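Local coordinates for beta-glucuronidase (Dictyoglomus thermophilum, PDB 6XXW), which probably hydrolyses beta-D-glucuronides, releasing D-glucuronic acid, at residues Glu492-Tyr497 and Leu541-Gly546. Sequence-based numbering, arbitrary orientation.
Sequences EWYELY and LDFVVG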
loop_
_atom_site.group_PDB
_atom_site.type_symbol
_atom_site.label_atom_id
_atom_site.label_comp_id
_atom_site.label_asym_id
_atom_site.label_seq_id
_atom_site.Cartn_x
_atom_site.Cartn_y
_atom_site.Cartn_z
ATOM N N GLU A 492 7.853 -39.058 -10.208
ATOM C CA GLU A 492 6.789 -40.040 -10.379
ATOM C C GLU A 492 5.988 -39.780 -11.652
ATOM O O GLU A 492 5.558 -40.729 -12.316
ATOM C CB GLU A 492 5.866 -40.066 -9.161
ATOM C CG GLU A 492 4.981 -41.319 -9.141
ATOM C CD GLU A 492 3.838 -41.228 -8.153
ATOM O OE1 GLU A 492 3.604 -40.122 -7.626
ATOM O OE2 GLU A 492 3.173 -42.260 -7.901
ATOM N N TRP A 493 5.752 -38.511 -12.008
ATOM C CA TRP A 493 5.106 -38.256 -13.294
ATOM C C TRP A 493 5.918 -38.845 -14.438
ATOM O O TRP A 493 5.358 -39.442 -15.372
ATOM C CB TRP A 493 4.904 -36.758 -13.521
ATOM C CG TRP A 493 3.774 -36.159 -12.739
ATOM C CD1 TRP A 493 3.869 -35.537 -11.529
ATOM C CD2 TRP A 493 2.382 -36.118 -13.107
ATOM N NE1 TRP A 493 2.627 -35.100 -11.122
ATOM C CE2 TRP A 493 1.696 -35.453 -12.065
ATOM C CE3 TRP A 493 1.649 -36.581 -14.211
ATOM C CZ2 TRP A 493 0.318 -35.230 -12.094
ATOM C CZ3 TRP A 493 0.268 -36.355 -14.240
ATOM C CH2 TRP A 493 -0.379 -35.686 -13.191
ATOM N N TYR A 494 7.242 -38.670 -14.403
ATOM C CA TYR A 494 8.036 -39.145 -15.528
ATOM C C TYR A 494 8.125 -40.664 -15.537
ATOM O O TYR A 494 8.096 -41.284 -16.607
ATOM C CB TYR A 494 9.440 -38.551 -15.518
ATOM C CG TYR A 494 10.167 -38.930 -16.786
ATOM C CD1 TYR A 494 9.712 -38.477 -18.020
ATOM C CD2 TYR A 494 11.268 -39.778 -16.760
ATOM C CE1 TYR A 494 10.346 -38.839 -19.197
ATOM C CE2 TYR A 494 11.919 -40.136 -17.928
ATOM C CZ TYR A 494 11.448 -39.666 -19.143
ATOM O OH TYR A 494 12.080 -40.015 -20.312
ATOM N N GLU A 495 8.243 -41.267 -14.356
ATOM C CA GLU A 495 8.338 -42.720 -14.255
ATOM C C GLU A 495 7.065 -43.396 -14.753
ATOM O O GLU A 495 7.125 -44.467 -15.369
ATOM C CB GLU A 495 8.632 -43.108 -12.804
ATOM C CG GLU A 495 8.565 -44.602 -12.487
ATOM C CD GLU A 495 9.497 -45.447 -13.353
ATOM O OE1 GLU A 495 9.091 -46.560 -13.757
ATOM O OE2 GLU A 495 10.634 -45.005 -13.626
ATOM N N LEU A 496 5.904 -42.783 -14.506
ATOM C CA LEU A 496 4.650 -43.387 -14.940
ATOM C C LEU A 496 4.377 -43.166 -16.424
ATOM O O LEU A 496 3.811 -44.044 -17.081
ATOM C CB LEU A 496 3.477 -42.839 -14.124
ATOM C CG LEU A 496 3.456 -43.273 -12.656
ATOM C CD1 LEU A 496 2.395 -42.503 -11.874
ATOM C CD2 LEU A 496 3.232 -44.772 -12.566
ATOM N N TYR A 497 4.727 -41.998 -16.971
ATOM C CA TYR A 497 4.252 -41.633 -18.303
ATOM C C TYR A 497 5.344 -41.405 -19.341
ATOM O O TYR A 497 5.037 -41.448 -20.539
ATOM C CB TYR A 497 3.355 -40.384 -18.212
ATOM C CG TYR A 497 2.249 -40.604 -17.208
ATOM C CD1 TYR A 497 1.337 -41.638 -17.378
ATOM C CD2 TYR A 497 2.146 -39.820 -16.061
ATOM C CE1 TYR A 497 0.346 -41.876 -16.457
ATOM C CE2 TYR A 497 1.152 -40.045 -15.131
ATOM C CZ TYR A 497 0.255 -41.082 -15.332
ATOM O OH TYR A 497 -0.734 -41.332 -14.413
ATOM N N LEU A 541 16.237 -31.821 -13.283
ATOM C CA LEU A 541 15.412 -32.853 -13.905
ATOM C C LEU A 541 15.440 -32.669 -15.422
ATOM O O LEU A 541 14.841 -31.721 -15.953
ATOM C CB LEU A 541 13.983 -32.787 -13.362
ATOM C CG LEU A 541 13.841 -32.848 -11.836
ATOM C CD1 LEU A 541 12.377 -32.706 -11.422
ATOM C CD2 LEU A 541 14.415 -34.155 -11.296
ATOM N N ASP A 542 16.112 -33.588 -16.126
ATOM C CA ASP A 542 16.286 -33.410 -17.566
ATOM C C ASP A 542 15.006 -33.644 -18.368
ATOM O O ASP A 542 14.981 -33.328 -19.564
ATOM C CB ASP A 542 17.419 -34.315 -18.085
ATOM C CG ASP A 542 17.096 -35.809 -18.015
ATOM O OD1 ASP A 542 15.986 -36.207 -17.595
ATOM O OD2 ASP A 542 17.977 -36.604 -18.401
ATOM N N PHE A 543 13.950 -34.165 -17.756
ATOM C CA PHE A 543 12.690 -34.383 -18.459
ATOM C C PHE A 543 11.716 -33.217 -18.301
ATOM O O PHE A 543 10.643 -33.234 -18.906
ATOM C CB PHE A 543 12.034 -35.688 -17.986
ATOM C CG PHE A 543 11.901 -35.810 -16.487
ATOM C CD1 PHE A 543 10.864 -35.177 -15.810
ATOM C CD2 PHE A 543 12.800 -36.571 -15.760
ATOM C CE1 PHE A 543 10.741 -35.285 -14.432
ATOM C CE2 PHE A 543 12.678 -36.691 -14.387
ATOM C CZ PHE A 543 11.646 -36.045 -13.720
ATOM N N VAL A 544 12.069 -32.194 -17.530
ATOM C CA VAL A 544 11.235 -31.008 -17.395
ATOM C C VAL A 544 11.649 -30.032 -18.489
ATOM O O VAL A 544 12.813 -29.614 -18.561
ATOM C CB VAL A 544 11.359 -30.384 -15.994
ATOM C CG1 VAL A 544 10.682 -29.027 -15.943
ATOM C CG2 VAL A 544 10.749 -31.329 -14.940
ATOM N N VAL A 545 10.706 -29.704 -19.366
ATOM C CA VAL A 545 10.975 -28.874 -20.534
ATOM C C VAL A 545 10.345 -27.494 -20.414
ATOM O O VAL A 545 10.327 -26.747 -21.392
ATOM C CB VAL A 545 10.512 -29.565 -21.831
ATOM C CG1 VAL A 545 11.213 -30.911 -21.990
ATOM C CG2 VAL A 545 8.988 -29.758 -21.823
ATOM N N GLY A 546 9.809 -27.141 -19.250
ATOM C CA GLY A 546 9.172 -25.845 -19.127
ATOM C C GLY A 546 8.768 -25.415 -17.730
ATOM O O GLY A 546 8.482 -26.253 -16.856
#
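Tyr494 and Phe543 lay their rings flat against one another in an offset stack, the planes 3° from parallel. Their centroids are 4.5 Å apart. The slip between the rings runs so that each covers the other's root: Tyr494 CB sits squarely over the Phe543 ring, 3.5 Å from its centroid, while Phe543 CB lies over the Tyr494 ring nearer its rim. The stack is therefore flanked by two reciprocal CH-pi contacts, and the two CG atoms, 3.6 Å apart, face each other in the middle. Tyrosine suits the helix side because its ring can supply this apolar face while the residue as a whole remains partly exposed; phenylalanine, with no polar group to satisfy, suits the buried position.

A chi1 of -173° swings the Tyr494 ring away from its own backbone N and out toward the turn. Phe543, with chi1 at 51°, tucks its ring back over its own main chain, where it lies alongside the helix. On the opposite face of the Phe543 ring, Leu541 CB lies 4.0 Å above the plane, toward the rim. Were Phe543 replaced by an alanine, the Tyr494 ring would probably lose its stacking partner, and a gap is likely to open between it and Leu541.

The type I turn from Leu541 to Val544, closed by Val544 N to Leu541 O at 3.2 Å, positions Phe543 just before strand 544-550. The side chains of Tyr494 and Phe543 also touch Ile501, and Tyr494 reaches Lys290. In the TIM barrel domain, helix 482-497 links parallel strands 463-467 and 501-505 in a beta-alpha-beta crossover, and the stack joins its last turns to the start of strand 544-550, which lies between 501-505 and 297-305, parallel to both.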